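Amino Transferase (Eubacterium rectale, PDB 3ELE) probably transfers amino groups between amino acids and keto acids with pyridoxal-5'-phosphate as cofactor, as a class I and II aminotransferase working as a dimer. Local coordinates at residues A118-A123 and N142-R147; Y124-T129 and R147-P152; F334-K339 and I373-D378; K353-L358 and F389-K394. All blocks are in the same frame, centred on the assembly; numbering follows the deposited sequence.

Interaction 1 (A118-A123 and N142-R147); sequences ALTSDA and NAAGAR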
loop_
_atom_site.group_PDB
_atom_site.type_symbol
_atom_site.label_atom_id
_atom_site.label_comp_id
_atom_site.label_asym_id
_atom_site.label_seq_id
_atom_site.Cartn_x
_atom_site.Cartn_y
_atom_site.Cartn_z
ATOM N N ALA A 118 -8.062 -6.592 -10.057
ATOM C CA ALA A 118 -9.234 -7.475 -9.905
ATOM C C ALA A 118 -9.941 -7.756 -11.230
ATOM O O ALA A 118 -10.409 -8.850 -11.463
ATOM C CB ALA A 118 -10.246 -6.880 -8.891
ATOM N N LEU A 119 -10.013 -6.751 -12.090
ATOM C CA LEU A 119 -10.704 -6.886 -13.373
ATOM C C LEU A 119 -9.874 -7.425 -14.545
ATOM O O LEU A 119 -10.480 -7.878 -15.485
ATOM C CB LEU A 119 -11.365 -5.548 -13.749
ATOM C CG LEU A 119 -12.536 -5.145 -12.843
ATOM C CD1 LEU A 119 -13.005 -3.786 -13.229
ATOM C CD2 LEU A 119 -13.699 -6.163 -12.963
ATOM N N THR A 120 -8.531 -7.419 -14.491
ATOM C CA THR A 120 -7.696 -7.908 -15.631
ATOM C C THR A 120 -7.478 -9.453 -15.652
ATOM O O THR A 120 -6.808 -10.030 -14.775
ATOM C CB THR A 120 -6.346 -7.168 -15.692
ATOM O OG1 THR A 120 -6.586 -5.752 -15.705
ATOM C CG2 THR A 120 -5.522 -7.565 -16.946
ATOM N N SER A 121 -8.015 -10.114 -16.674
ATOM C CA SER A 121 -7.889 -11.566 -16.809
ATOM C C SER A 121 -7.103 -11.988 -18.062
ATOM O O SER A 121 -6.981 -13.198 -18.334
ATOM C CB SER A 121 -9.295 -12.179 -16.804
ATOM O OG SER A 121 -10.054 -11.758 -17.930
ATOM N N ASP A 122 -6.554 -11.026 -18.815
ATOM C CA ASP A 122 -5.902 -11.314 -20.101
ATOM C C ASP A 122 -5.034 -10.128 -20.536
ATOM O O ASP A 122 -5.367 -8.967 -20.267
ATOM C CB ASP A 122 -7.002 -11.665 -21.133
ATOM C CG ASP A 122 -6.463 -12.069 -22.490
ATOM O OD1 ASP A 122 -6.063 -11.175 -23.251
ATOM O OD2 ASP A 122 -6.514 -13.271 -22.837
ATOM N N ALA A 123 -3.925 -10.437 -21.209
ATOM C CA ALA A 123 -2.984 -9.440 -21.723
ATOM C C ALA A 123 -3.621 -8.435 -22.690
ATOM O O ALA A 123 -3.131 -7.309 -22.839
ATOM C CB ALA A 123 -1.770 -10.151 -22.423
ATOM N N ASN A 142 -1.244 -0.780 -17.008
ATOM C CA ASN A 142 -0.086 -1.579 -17.428
ATOM C C ASN A 142 0.412 -2.467 -16.304
ATOM O O ASN A 142 0.719 -3.630 -16.558
ATOM C CB ASN A 142 1.072 -0.712 -17.944
ATOM C CG ASN A 142 0.776 -0.020 -19.270
ATOM O OD1 ASN A 142 1.574 0.788 -19.701
ATOM N ND2 ASN A 142 -0.358 -0.325 -19.911
ATOM N N ALA A 143 0.435 -1.955 -15.063
ATOM C CA ALA A 143 0.844 -2.765 -13.896
ATOM C C ALA A 143 -0.056 -3.981 -13.654
ATOM O O ALA A 143 0.389 -4.956 -13.056
ATOM C CB ALA A 143 0.945 -1.923 -12.625
ATOM N N ALA A 144 -1.316 -3.912 -14.088
ATOM C CA ALA A 144 -2.260 -5.042 -14.002
ATOM C C ALA A 144 -2.147 -5.998 -15.184
ATOM O O ALA A 144 -2.814 -7.010 -15.185
ATOM C CB ALA A 144 -3.693 -4.531 -13.892
ATOM N N GLY A 145 -1.345 -5.660 -16.192
ATOM C CA GLY A 145 -1.166 -6.469 -17.394
ATOM C C GLY A 145 -2.076 -6.108 -18.559
ATOM O O GLY A 145 -2.075 -6.827 -19.565
ATOM N N ALA A 146 -2.813 -4.990 -18.452
ATOM C CA ALA A 146 -3.783 -4.551 -19.461
ATOM C C ALA A 146 -3.238 -3.369 -20.240
ATOM O O ALA A 146 -2.092 -2.962 -20.045
ATOM C CB ALA A 146 -5.110 -4.198 -18.794
ATOM N N ARG A 147 -4.055 -2.837 -21.144
ATOM C CA ARG A 147 -3.677 -1.697 -21.959
ATOM C C ARG A 147 -4.679 -0.554 -21.862
ATOM O O ARG A 147 -5.846 -0.757 -21.569
ATOM C CB ARG A 147 -3.430 -2.143 -23.401
ATOM C CG ARG A 147 -2.047 -2.805 -23.561
ATOM C CD ARG A 147 -1.669 -2.922 -25.011
ATOM N NE ARG A 147 -2.542 -3.858 -25.716
ATOM C CZ ARG A 147 -2.569 -4.032 -27.041
ATOM N NH1 ARG A 147 -1.786 -3.312 -27.850
ATOM N NH2 ARG A 147 -3.395 -4.947 -27.567
#

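Interaction 2 (Y124-T129 and R147-P152); sequences YDEFIT and RLVEVP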
loop_
_atom_site.group_PDB
_atom_site.type_symbol
_atom_site.label_atom_id
_atom_site.label_comp_id
_atom_site.label_asym_id
_atom_site.label_seq_id
_atom_site.Cartn_x
_atom_site.Cartn_y
_atom_site.Cartn_z
ATOM N N TYR A 124 -4.685 -8.862 -23.370
ATOM C CA TYR A 124 -5.368 -8.026 -24.339
ATOM C C TYR A 124 -6.519 -7.184 -23.790
ATOM O O TYR A 124 -7.120 -6.437 -24.553
ATOM C CB TYR A 124 -5.778 -8.853 -25.545
ATOM C CG TYR A 124 -4.607 -9.515 -26.236
ATOM C CD1 TYR A 124 -3.548 -8.743 -26.722
ATOM C CD2 TYR A 124 -4.572 -10.902 -26.449
ATOM C CE1 TYR A 124 -2.464 -9.318 -27.378
ATOM C CE2 TYR A 124 -3.482 -11.507 -27.127
ATOM C CZ TYR A 124 -2.423 -10.698 -27.584
ATOM O OH TYR A 124 -1.352 -11.251 -28.248
ATOM N N ASP A 125 -6.789 -7.277 -22.482
ATOM C CA ASP A 125 -7.802 -6.441 -21.813
ATOM C C ASP A 125 -7.498 -4.962 -21.974
ATOM O O ASP A 125 -6.335 -4.547 -21.844
ATOM C CB ASP A 125 -7.875 -6.752 -20.310
ATOM C CG ASP A 125 -8.550 -8.071 -20.023
ATOM O OD1 ASP A 125 -9.015 -8.756 -20.970
ATOM O OD2 ASP A 125 -8.629 -8.427 -18.850
ATOM N N GLU A 126 -8.539 -4.183 -22.265
ATOM C CA GLU A 126 -8.410 -2.735 -22.445
ATOM C C GLU A 126 -9.239 -1.964 -21.439
ATOM O O GLU A 126 -10.363 -2.372 -21.113
ATOM C CB GLU A 126 -8.845 -2.358 -23.851
ATOM C CG GLU A 126 -7.920 -2.919 -24.952
ATOM C CD GLU A 126 -8.451 -2.753 -26.392
ATOM O OE1 GLU A 126 -9.561 -2.225 -26.606
ATOM O OE2 GLU A 126 -7.749 -3.198 -27.320
ATOM N N PHE A 127 -8.657 -0.872 -20.912
ATOM C CA PHE A 127 -9.375 0.088 -20.085
ATOM C C PHE A 127 -9.323 1.424 -20.826
ATOM O O PHE A 127 -8.257 1.836 -21.314
ATOM C CB PHE A 127 -8.807 0.185 -18.667
ATOM C CG PHE A 127 -9.028 -1.055 -17.868
ATOM C CD1 PHE A 127 -10.212 -1.231 -17.130
ATOM C CD2 PHE A 127 -8.078 -2.083 -17.878
ATOM C CE1 PHE A 127 -10.439 -2.430 -16.391
ATOM C CE2 PHE A 127 -8.286 -3.265 -17.143
ATOM C CZ PHE A 127 -9.462 -3.438 -16.385
ATOM N N ILE A 128 -10.484 2.080 -20.916
ATOM C CA ILE A 128 -10.660 3.312 -21.652
ATOM C C ILE A 128 -10.602 4.496 -20.702
ATOM O O ILE A 128 -11.257 4.488 -19.650
ATOM C CB ILE A 128 -12.011 3.355 -22.407
ATOM C CG1 ILE A 128 -12.069 2.303 -23.515
ATOM C CG2 ILE A 128 -12.257 4.717 -23.076
ATOM C CD1 ILE A 128 -13.397 2.306 -24.214
ATOM N N THR A 129 -9.821 5.500 -21.089
ATOM C CA THR A 129 -9.727 6.790 -20.344
ATOM C C THR A 129 -10.236 7.853 -21.332
ATOM O O THR A 129 -10.136 7.663 -22.567
ATOM C CB THR A 129 -8.317 7.058 -19.810
ATOM O OG1 THR A 129 -8.322 8.227 -18.965
ATOM C CG2 THR A 129 -7.310 7.260 -20.932
ATOM N N ARG A 147 -4.055 -2.837 -21.144
ATOM C CA ARG A 147 -3.677 -1.697 -21.959
ATOM C C ARG A 147 -4.679 -0.554 -21.862
ATOM O O ARG A 147 -5.846 -0.757 -21.569
ATOM C CB ARG A 147 -3.430 -2.143 -23.401
ATOM C CG ARG A 147 -2.047 -2.805 -23.561
ATOM C CD ARG A 147 -1.669 -2.922 -25.011
ATOM N NE ARG A 147 -2.542 -3.858 -25.716
ATOM C CZ ARG A 147 -2.569 -4.032 -27.041
ATOM N NH1 ARG A 147 -1.786 -3.312 -27.850
ATOM N NH2 ARG A 147 -3.395 -4.947 -27.567
ATOM N N LEU A 148 -4.175 0.652 -22.069
ATOM C CA LEU A 148 -4.968 1.857 -21.972
ATOM C C LEU A 148 -5.358 2.317 -23.377
ATOM O O LEU A 148 -4.538 2.285 -24.296
ATOM C CB LEU A 148 -4.187 2.941 -21.259
ATOM C CG LEU A 148 -4.980 4.195 -20.901
ATOM C CD1 LEU A 148 -6.027 3.865 -19.820
ATOM C CD2 LEU A 148 -4.032 5.271 -20.436
ATOM N N VAL A 149 -6.617 2.712 -23.526
ATOM C CA VAL A 149 -7.178 3.232 -24.781
ATOM C C VAL A 149 -7.691 4.636 -24.451
ATOM O O VAL A 149 -8.481 4.791 -23.539
ATOM C CB VAL A 149 -8.299 2.302 -25.273
ATOM C CG1 VAL A 149 -9.046 2.887 -26.486
ATOM C CG2 VAL A 149 -7.702 0.989 -25.617
ATOM N N GLU A 150 -7.200 5.650 -25.163
ATOM C CA GLU A 150 -7.588 7.042 -24.953
ATOM C C GLU A 150 -8.698 7.465 -25.881
ATOM O O GLU A 150 -8.579 7.258 -27.087
ATOM C CB GLU A 150 -6.415 7.988 -25.232
ATOM C CG GLU A 150 -5.213 7.769 -24.352
ATOM C CD GLU A 150 -4.057 8.728 -24.637
ATOM O OE1 GLU A 150 -4.224 9.720 -25.379
ATOM O OE2 GLU A 150 -2.976 8.498 -24.056
ATOM N N VAL A 151 -9.754 8.074 -25.322
ATOM C CA VAL A 151 -10.790 8.702 -26.139
ATOM C C VAL A 151 -10.339 10.165 -26.328
ATOM O O VAL A 151 -10.038 10.849 -25.319
ATOM C CB VAL A 151 -12.186 8.631 -25.525
ATOM C CG1 VAL A 151 -13.200 9.359 -26.431
ATOM C CG2 VAL A 151 -12.595 7.184 -25.319
ATOM N N PRO A 152 -10.226 10.645 -27.601
ATOM C CA PRO A 152 -9.870 12.061 -27.842
ATOM C C PRO A 152 -10.807 13.055 -27.140
ATOM O O PRO A 152 -12.014 12.802 -27.022
ATOM C CB PRO A 152 -9.972 12.209 -29.362
ATOM C CG PRO A 152 -9.757 10.861 -29.874
ATOM C CD PRO A 152 -10.355 9.915 -28.878
HETATM O O HOH W 1 -6.237 -5.241 -26.716
#

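Interaction 3 (F334-K339 and I373-D378); sequences FYMFVK and ISYCVD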
loop_
_atom_site.group_PDB
_atom_site.type_symbol
_atom_site.label_atom_id
_atom_site.label_comp_id
_atom_site.label_asym_id
_atom_site.label_seq_id
_atom_site.Cartn_x
_atom_site.Cartn_y
_atom_site.Cartn_z
ATOM N N PHE A 334 -8.877 21.478 -8.795
ATOM C CA PHE A 334 -8.083 22.724 -8.652
ATOM C C PHE A 334 -7.041 22.941 -9.758
ATOM O O PHE A 334 -5.928 23.422 -9.520
ATOM C CB PHE A 334 -7.554 22.923 -7.220
ATOM C CG PHE A 334 -6.916 21.700 -6.587
ATOM C CD1 PHE A 334 -5.831 21.046 -7.187
ATOM C CD2 PHE A 334 -7.329 21.276 -5.312
ATOM C CE1 PHE A 334 -5.213 19.949 -6.557
ATOM C CE2 PHE A 334 -6.709 20.187 -4.670
ATOM C CZ PHE A 334 -5.659 19.521 -5.291
ATOM N N TYR A 335 -7.468 22.625 -10.986
ATOM C CA TYR A 335 -6.661 22.765 -12.186
ATOM C C TYR A 335 -7.438 23.581 -13.220
ATOM O O TYR A 335 -8.631 23.322 -13.441
ATOM C CB TYR A 335 -6.365 21.388 -12.749
ATOM C CG TYR A 335 -5.814 20.428 -11.741
ATOM C CD1 TYR A 335 -4.497 20.531 -11.299
ATOM C CD2 TYR A 335 -6.621 19.430 -11.190
ATOM C CE1 TYR A 335 -3.984 19.647 -10.342
ATOM C CE2 TYR A 335 -6.127 18.553 -10.246
ATOM C CZ TYR A 335 -4.803 18.662 -9.821
ATOM O OH TYR A 335 -4.307 17.786 -8.897
HETATM N N MSE A 336 -6.794 24.577 -13.824
HETATM C CA MSE A 336 -7.418 25.324 -14.901
HETATM C C MSE A 336 -6.785 24.905 -16.232
HETATM O O MSE A 336 -5.550 24.866 -16.362
HETATM C CB MSE A 336 -7.319 26.814 -14.685
HETATM C CG MSE A 336 -8.193 27.600 -15.676
HETATM SE SE MSE A 336 -8.419 29.360 -15.124
HETATM C CE MSE A 336 -9.491 29.018 -13.592
ATOM N N PHE A 337 -7.648 24.624 -17.207
ATOM C CA PHE A 337 -7.248 24.170 -18.539
ATOM C C PHE A 337 -7.341 25.403 -19.452
ATOM O O PHE A 337 -8.437 25.942 -19.677
ATOM C CB PHE A 337 -8.162 23.008 -18.971
ATOM C CG PHE A 337 -7.456 21.927 -19.725
ATOM C CD1 PHE A 337 -6.403 21.240 -19.137
ATOM C CD2 PHE A 337 -7.877 21.538 -21.003
ATOM C CE1 PHE A 337 -5.735 20.243 -19.823
ATOM C CE2 PHE A 337 -7.230 20.517 -21.681
ATOM C CZ PHE A 337 -6.168 19.860 -21.080
ATOM N N VAL A 338 -6.175 25.863 -19.932
ATOM C CA VAL A 338 -6.038 27.093 -20.734
ATOM C C VAL A 338 -5.457 26.743 -22.104
ATOM O O VAL A 338 -4.527 25.912 -22.203
ATOM C CB VAL A 338 -5.120 28.099 -20.003
ATOM C CG1 VAL A 338 -4.953 29.429 -20.780
ATOM C CG2 VAL A 338 -5.649 28.380 -18.601
ATOM N N LYS A 339 -6.019 27.334 -23.160
ATOM C CA LYS A 339 -5.508 27.094 -24.498
ATOM C C LYS A 339 -4.154 27.805 -24.691
ATOM O O LYS A 339 -4.015 28.982 -24.342
ATOM C CB LYS A 339 -6.494 27.493 -25.619
ATOM C CG LYS A 339 -5.959 26.893 -26.920
ATOM C CD LYS A 339 -6.813 26.735 -28.115
ATOM C CE LYS A 339 -6.088 25.690 -29.067
ATOM N NZ LYS A 339 -4.533 25.705 -29.053
ATOM N N ILE A 373 -2.835 24.654 -15.468
ATOM C CA ILE A 373 -2.352 25.624 -14.478
ATOM C C ILE A 373 -3.041 25.243 -13.149
ATOM O O ILE A 373 -4.252 25.364 -13.019
ATOM C CB ILE A 373 -2.742 27.075 -14.900
ATOM C CG1 ILE A 373 -2.284 27.384 -16.335
ATOM C CG2 ILE A 373 -2.193 28.083 -13.919
ATOM C CD1 ILE A 373 -2.437 28.840 -16.793
ATOM N N SER A 374 -2.284 24.723 -12.189
ATOM C CA SER A 374 -2.840 24.335 -10.891
ATOM C C SER A 374 -3.037 25.607 -10.079
ATOM O O SER A 374 -2.184 26.507 -10.149
ATOM C CB SER A 374 -1.894 23.388 -10.142
ATOM O OG SER A 374 -1.578 22.253 -10.920
ATOM N N TYR A 375 -4.158 25.704 -9.353
ATOM C CA TYR A 375 -4.425 26.888 -8.485
ATOM C C TYR A 375 -4.555 26.568 -6.996
ATOM O O TYR A 375 -4.961 27.443 -6.205
ATOM C CB TYR A 375 -5.533 27.790 -9.032
ATOM C CG TYR A 375 -6.840 27.123 -9.310
ATOM C CD1 TYR A 375 -7.802 26.993 -8.304
ATOM C CD2 TYR A 375 -7.149 26.652 -10.581
ATOM C CE1 TYR A 375 -9.028 26.379 -8.559
ATOM C CE2 TYR A 375 -8.403 26.055 -10.841
ATOM C CZ TYR A 375 -9.333 25.932 -9.812
ATOM O OH TYR A 375 -10.562 25.336 -10.011
ATOM N N CYS A 376 -4.090 25.373 -6.604
ATOM C CA CYS A 376 -3.854 24.985 -5.199
ATOM C C CYS A 376 -2.501 25.668 -4.806
ATOM O O CYS A 376 -1.487 25.040 -4.432
ATOM C CB CYS A 376 -3.816 23.455 -5.069
ATOM S SG CYS A 376 -2.869 22.615 -6.400
ATOM N N VAL A 377 -2.529 26.991 -4.898
ATOM C CA VAL A 377 -1.367 27.859 -4.754
ATOM C C VAL A 377 -1.786 29.034 -3.900
ATOM O O VAL A 377 -2.968 29.177 -3.571
ATOM C CB VAL A 377 -0.894 28.390 -6.150
ATOM C CG1 VAL A 377 -0.528 27.225 -7.106
ATOM C CG2 VAL A 377 -1.961 29.317 -6.790
ATOM N N ASP A 378 -0.820 29.898 -3.592
ATOM C CA ASP A 378 -1.062 31.064 -2.774
ATOM C C ASP A 378 -1.813 32.115 -3.594
ATOM O O ASP A 378 -1.402 32.449 -4.710
ATOM C CB ASP A 378 0.267 31.626 -2.269
ATOM C CG ASP A 378 0.102 32.533 -1.070
ATOM O OD1 ASP A 378 -0.631 33.555 -1.137
ATOM O OD2 ASP A 378 0.748 32.225 -0.044
HETATM O O HOH W 2 -10.339 23.222 -11.421
#

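Interaction 4 (K353-L358 and F389-K394); sequences KEEDVL and FEKIYK. With EDO (1,2-ethanediol), chain G.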
loop_
_atom_site.group_PDB
_atom_site.type_symbol
_atom_site.label_atom_id
_atom_site.label_comp_id
_atom_site.label_asym_id
_atom_site.label_seq_id
_atom_site.Cartn_x
_atom_site.Cartn_y
_atom_site.Cartn_z
ATOM N N LYS A 353 8.040 29.895 -19.371
ATOM C CA LYS A 353 9.258 29.697 -18.545
ATOM C C LYS A 353 10.212 30.912 -18.590
ATOM O O LYS A 353 10.844 31.218 -17.582
ATOM C CB LYS A 353 10.009 28.414 -18.958
ATOM C CG LYS A 353 10.362 27.492 -17.834
ATOM C CD LYS A 353 11.060 26.266 -18.385
ATOM C CE LYS A 353 11.050 25.111 -17.426
ATOM N NZ LYS A 353 11.763 23.931 -18.011
ATOM N N GLU A 354 10.278 31.621 -19.730
ATOM C CA GLU A 354 11.099 32.849 -19.860
ATOM C C GLU A 354 10.719 33.971 -18.874
ATOM O O GLU A 354 11.540 34.872 -18.637
ATOM C CB GLU A 354 11.039 33.456 -21.280
ATOM C CG GLU A 354 11.528 32.578 -22.436
ATOM C CD GLU A 354 11.492 33.288 -23.810
ATOM O OE1 GLU A 354 10.787 34.309 -23.978
ATOM O OE2 GLU A 354 12.178 32.813 -24.741
ATOM N N GLU A 355 9.479 33.960 -18.370
ATOM C CA GLU A 355 8.981 34.947 -17.391
ATOM C C GLU A 355 8.669 34.299 -16.038
ATOM O O GLU A 355 7.905 34.855 -15.237
ATOM C CB GLU A 355 7.721 35.655 -17.936
ATOM C CG GLU A 355 7.852 36.220 -19.360
ATOM C CD GLU A 355 9.048 37.143 -19.536
ATOM O OE1 GLU A 355 9.357 37.904 -18.594
ATOM O OE2 GLU A 355 9.672 37.108 -20.621
ATOM N N ASP A 356 9.281 33.134 -15.792
ATOM C CA ASP A 356 9.137 32.359 -14.557
ATOM C C ASP A 356 7.716 31.903 -14.201
ATOM O O ASP A 356 7.380 31.752 -13.019
ATOM C CB ASP A 356 9.846 33.080 -13.393
ATOM C CG ASP A 356 11.351 33.083 -13.544
ATOM O OD1 ASP A 356 11.929 31.970 -13.558
ATOM O OD2 ASP A 356 11.951 34.183 -13.595
ATOM N N VAL A 357 6.916 31.637 -15.242
ATOM C CA VAL A 357 5.581 31.075 -15.108
ATOM C C VAL A 357 5.744 29.601 -15.434
ATOM O O VAL A 357 6.071 29.248 -16.576
ATOM C CB VAL A 357 4.564 31.763 -16.037
ATOM C CG1 VAL A 357 3.215 31.039 -15.995
ATOM C CG2 VAL A 357 4.410 33.252 -15.626
ATOM N N LEU A 358 5.508 28.751 -14.433
ATOM C CA LEU A 358 5.686 27.323 -14.538
ATOM C C LEU A 358 4.315 26.645 -14.708
ATOM O O LEU A 358 3.579 26.415 -13.753
ATOM C CB LEU A 358 6.486 26.788 -13.338
ATOM C CG LEU A 358 7.708 27.627 -12.909
ATOM C CD1 LEU A 358 8.467 26.938 -11.790
ATOM C CD2 LEU A 358 8.638 27.897 -14.064
ATOM N N PHE A 389 2.122 36.935 -17.033
ATOM C CA PHE A 389 1.107 36.430 -17.987
ATOM C C PHE A 389 0.816 37.397 -19.143
ATOM O O PHE A 389 0.687 36.967 -20.294
ATOM C CB PHE A 389 -0.214 36.073 -17.294
ATOM C CG PHE A 389 -0.209 34.712 -16.666
ATOM C CD1 PHE A 389 -0.140 33.571 -17.472
ATOM C CD2 PHE A 389 -0.297 34.555 -15.281
ATOM C CE1 PHE A 389 -0.145 32.296 -16.910
ATOM C CE2 PHE A 389 -0.295 33.269 -14.702
ATOM C CZ PHE A 389 -0.220 32.146 -15.510
ATOM N N GLU A 390 0.717 38.681 -18.816
ATOM C CA GLU A 390 0.515 39.747 -19.787
ATOM C C GLU A 390 1.704 39.845 -20.752
ATOM O O GLU A 390 1.511 40.030 -21.956
ATOM C CB GLU A 390 0.310 41.081 -19.042
ATOM C CG GLU A 390 -0.032 42.296 -19.883
ATOM C CD GLU A 390 -0.218 43.556 -19.027
ATOM O OE1 GLU A 390 0.526 43.760 -18.031
ATOM O OE2 GLU A 390 -1.102 44.360 -19.371
ATOM N N LYS A 391 2.925 39.727 -20.216
ATOM C CA LYS A 391 4.152 39.786 -21.032
ATOM C C LYS A 391 4.265 38.560 -21.949
ATOM O O LYS A 391 4.664 38.696 -23.108
ATOM C CB LYS A 391 5.391 39.930 -20.145
ATOM C CG LYS A 391 6.675 40.208 -20.913
ATOM C CD LYS A 391 7.784 40.672 -19.984
ATOM C CE LYS A 391 9.100 40.847 -20.730
ATOM N NZ LYS A 391 10.196 41.381 -19.850
ATOM N N ILE A 392 3.909 37.381 -21.428
ATOM C CA ILE A 392 3.892 36.141 -22.232
ATOM C C ILE A 392 2.936 36.318 -23.436
ATOM O O ILE A 392 3.320 36.052 -24.571
ATOM C CB ILE A 392 3.478 34.897 -21.402
ATOM C CG1 ILE A 392 4.537 34.553 -20.350
ATOM C CG2 ILE A 392 3.256 33.677 -22.311
ATOM C CD1 ILE A 392 3.982 33.691 -19.218
ATOM N N TYR A 393 1.724 36.793 -23.152
ATOM C CA TYR A 393 0.692 37.073 -24.161
ATOM C C TYR A 393 1.214 37.999 -25.269
ATOM O O TYR A 393 1.036 37.711 -26.455
ATOM C CB TYR A 393 -0.539 37.698 -23.497
ATOM C CG TYR A 393 -1.734 37.714 -24.401
ATOM C CD1 TYR A 393 -2.543 36.580 -24.509
ATOM C CD2 TYR A 393 -2.055 38.844 -25.162
ATOM C CE1 TYR A 393 -3.639 36.561 -25.333
ATOM C CE2 TYR A 393 -3.170 38.837 -26.001
ATOM C CZ TYR A 393 -3.947 37.675 -26.068
ATOM O OH TYR A 393 -5.040 37.616 -26.865
ATOM N N LYS A 394 1.848 39.098 -24.845
ATOM C CA LYS A 394 2.523 40.072 -25.729
ATOM C C LYS A 394 3.567 39.480 -26.689
ATOM O O LYS A 394 3.758 40.038 -27.767
ATOM C CB LYS A 394 3.195 41.220 -24.938
ATOM C CG LYS A 394 2.428 42.541 -24.879
ATOM C CD LYS A 394 1.281 42.583 -23.889
ATOM C CE LYS A 394 0.672 43.992 -23.859
ATOM N NZ LYS A 394 -0.395 44.145 -22.826
HETATM C C1 EDO G . 14.213 33.555 -17.473
HETATM O O1 EDO G . 14.376 34.572 -18.466
HETATM C C2 EDO G . 15.537 32.847 -17.255
HETATM O O2 EDO G . 15.288 31.500 -16.849
#

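Interaction 1 (A118-A123 and N142-R147)
Thr-120 keeps OG1 beside the backbone N and opposite the carbonyl carbon (chi1 -53°), which leaves CG2 anti to that N and sets both branches against the chain around Ala-144 and Ala-146. This is where two helix ends meet: Thr-120 is the first residue past helix 108-119, and the helix that includes Asn-142 closes in a Schellman motif at Gly-145. CG2 of Thr-120 lies 3.3 Å from Ala-144 O, while OG1 of Thr-120 rests 3.6 Å from Ala-144 CB and also touches the methyl of Ala-146. The hydroxyl has its polar partner in Phe-116 O, one turn back, in helix 108-119. With phi 93°, Gly-145 takes a backbone shape in which any side chain would collide with the carbonyl oxygen of Ala-144. Thr-120 O accepts a hydrogen bond from Asn-5 of the second subunit. No hydrogen bond joins the two segments; at the far end the CA-H of Ala-123 points to Gly-145 O, the CA-to-O distance being 3.5 Å.

Interaction 2 (Y124-T129 and R147-P152)
Leu-148 lays its CD1 against the backbone of the neighbouring strand, 3.4 Å from Phe-127 O, and against Thr-129 CG2 at 3.8 Å. Its CG stands opposite to the backbone N (chi1 -171°), a turn that carries the branched end back toward Thr-129. An alanine here removes CG and both methyls, and would probably open a gap beside Thr-129 CG2 and over Phe-127 O. On the other face Ile-128 CG2 presses on Val-151 CG2 at a tight 3.4 Å, and Val-149 CG2 touches the carboxylate end of Glu-126, 3.8 Å from OE1. The strands carrying these side chains, 126-129 and 147-151, run parallel, the pairing made by a beta-alpha-beta crossover through helix 136-143 in the large mixed sheet of the aminotransferase fold. Five backbone bonds alternate between the two segments, from Arg-147 N to Asp-125 O up to Val-151 N to Thr-129 O. At the Tyr-124 end one water donates to Tyr-124 O and to Glu-126 OE2, each at 2.6 Å, and weakly accepts from Arg-147 NH2. That same NH2 comes to the edge of the Tyr-124 ring. Farther out, Asn-170 holds Glu-126 OE1, and Leu-165 of helix 162-167 covers Ile-128 and Val-151.

Interaction 3 (F334-K339 and I373-D378)
Tyr-375 sends its ring beneath the chain at Phe-334, with CG between the backbone N and the carbonyl carbon (chi1 55°). From CB outward, CG and CD2 meet Phe-334 O, and the carbonyl carbon of Phe-334 lies over one face of the ring, offset toward its rim. CE1 reaches Phe-334 CB at 4.0 Å; on the other flank CE2 approaches Tyr-335 N and CB of Met-336, which is a selenomethionine. CZ is 3.6 Å from Phe-334 CA. At the tip, OH donates to a water at 2.6 Å, and this water donates to Tyr-335 O. Cys-376 puts CB over the face of the Phe-334 ring in a CH-pi contact, 3.9 Å from its centroid, with SG oblique. Ser-374 OG sits at the edge of the Tyr-335 ring, in its plane, and is hydrogen-bonded to Ser-41 O. Strands 335-339 and 370-374 are the central pair of the small antiparallel sheet: Met-336 and Ile-373 exchange two bonds, and Tyr-375 N gives a third, nearly straight at 173°, to Phe-334 O. Helix 306-323 packs on Met-336, Ile-373 and Tyr-375, helix 379-396 reaches Ile-373, and Tyr-335 OH is hydrogen-bonded to Tyr-220 OH of the cofactor pocket.

Interaction 4 (K353-L358 and F389-K394)
A Schellman motif ends helix 345-353 here, and the turn that follows lies against the C-terminal helix 379-396. Asp-356 takes the positive phi of the motif, its N bonded to Lys-353 O, before the short strand begins at Val-357. The two methyls of Val-357 divide their work: CG1 meets Phe-389 CZ at 3.6 Å, approaching the ring obliquely, and CG2 meets Ile-392 CD1 at 3.6 Å. CG of Glu-355 lies 3.8 Å from Ile-392 CG1, and the bend at chi2 (-54°) beyond it turns the carboxylate across the extended chain of Lys-391. OE2 of Glu-355 has its firmer ionic partner in Lys-395. A glutamine in its place would probably weaken the hold on both lysines, leaving Lys-395 with Glu-354 as its remaining acidic partner here. Phe-40 and Leu-320 also pack on Phe-389. The link from Glu-355 OE1 to Lys-391 NZ is a long salt bridge of 3.8 Å, with Lys-391 CD nearer to that oxygen, at 3.5 Å.

Overall arrangement
The four contacts form two touching pairs. Interactions 1 and 2 share Arg-147 and meet where Thr-120 OG1 lies 3.3 Å from Phe-127 CE2 and Ala-146 CB 3.3 Å from Asp-125 O, so the helix ends of the first pack on strand 126-130 and the residue before it. Interactions 3 and 4 have centres 15 Å apart and touch through Ile-373 CD1 and Phe-389 CE1, at 4.1 Å. Between the pairs, interactions 2 and 3 come no nearer than about 10 Å between nearest atoms. Bound pyridoxal-5'-phosphate is about 4 Å from the Tyr-335 side chain of interaction 3 and about 9 Å from that of Thr-129 in interaction 2.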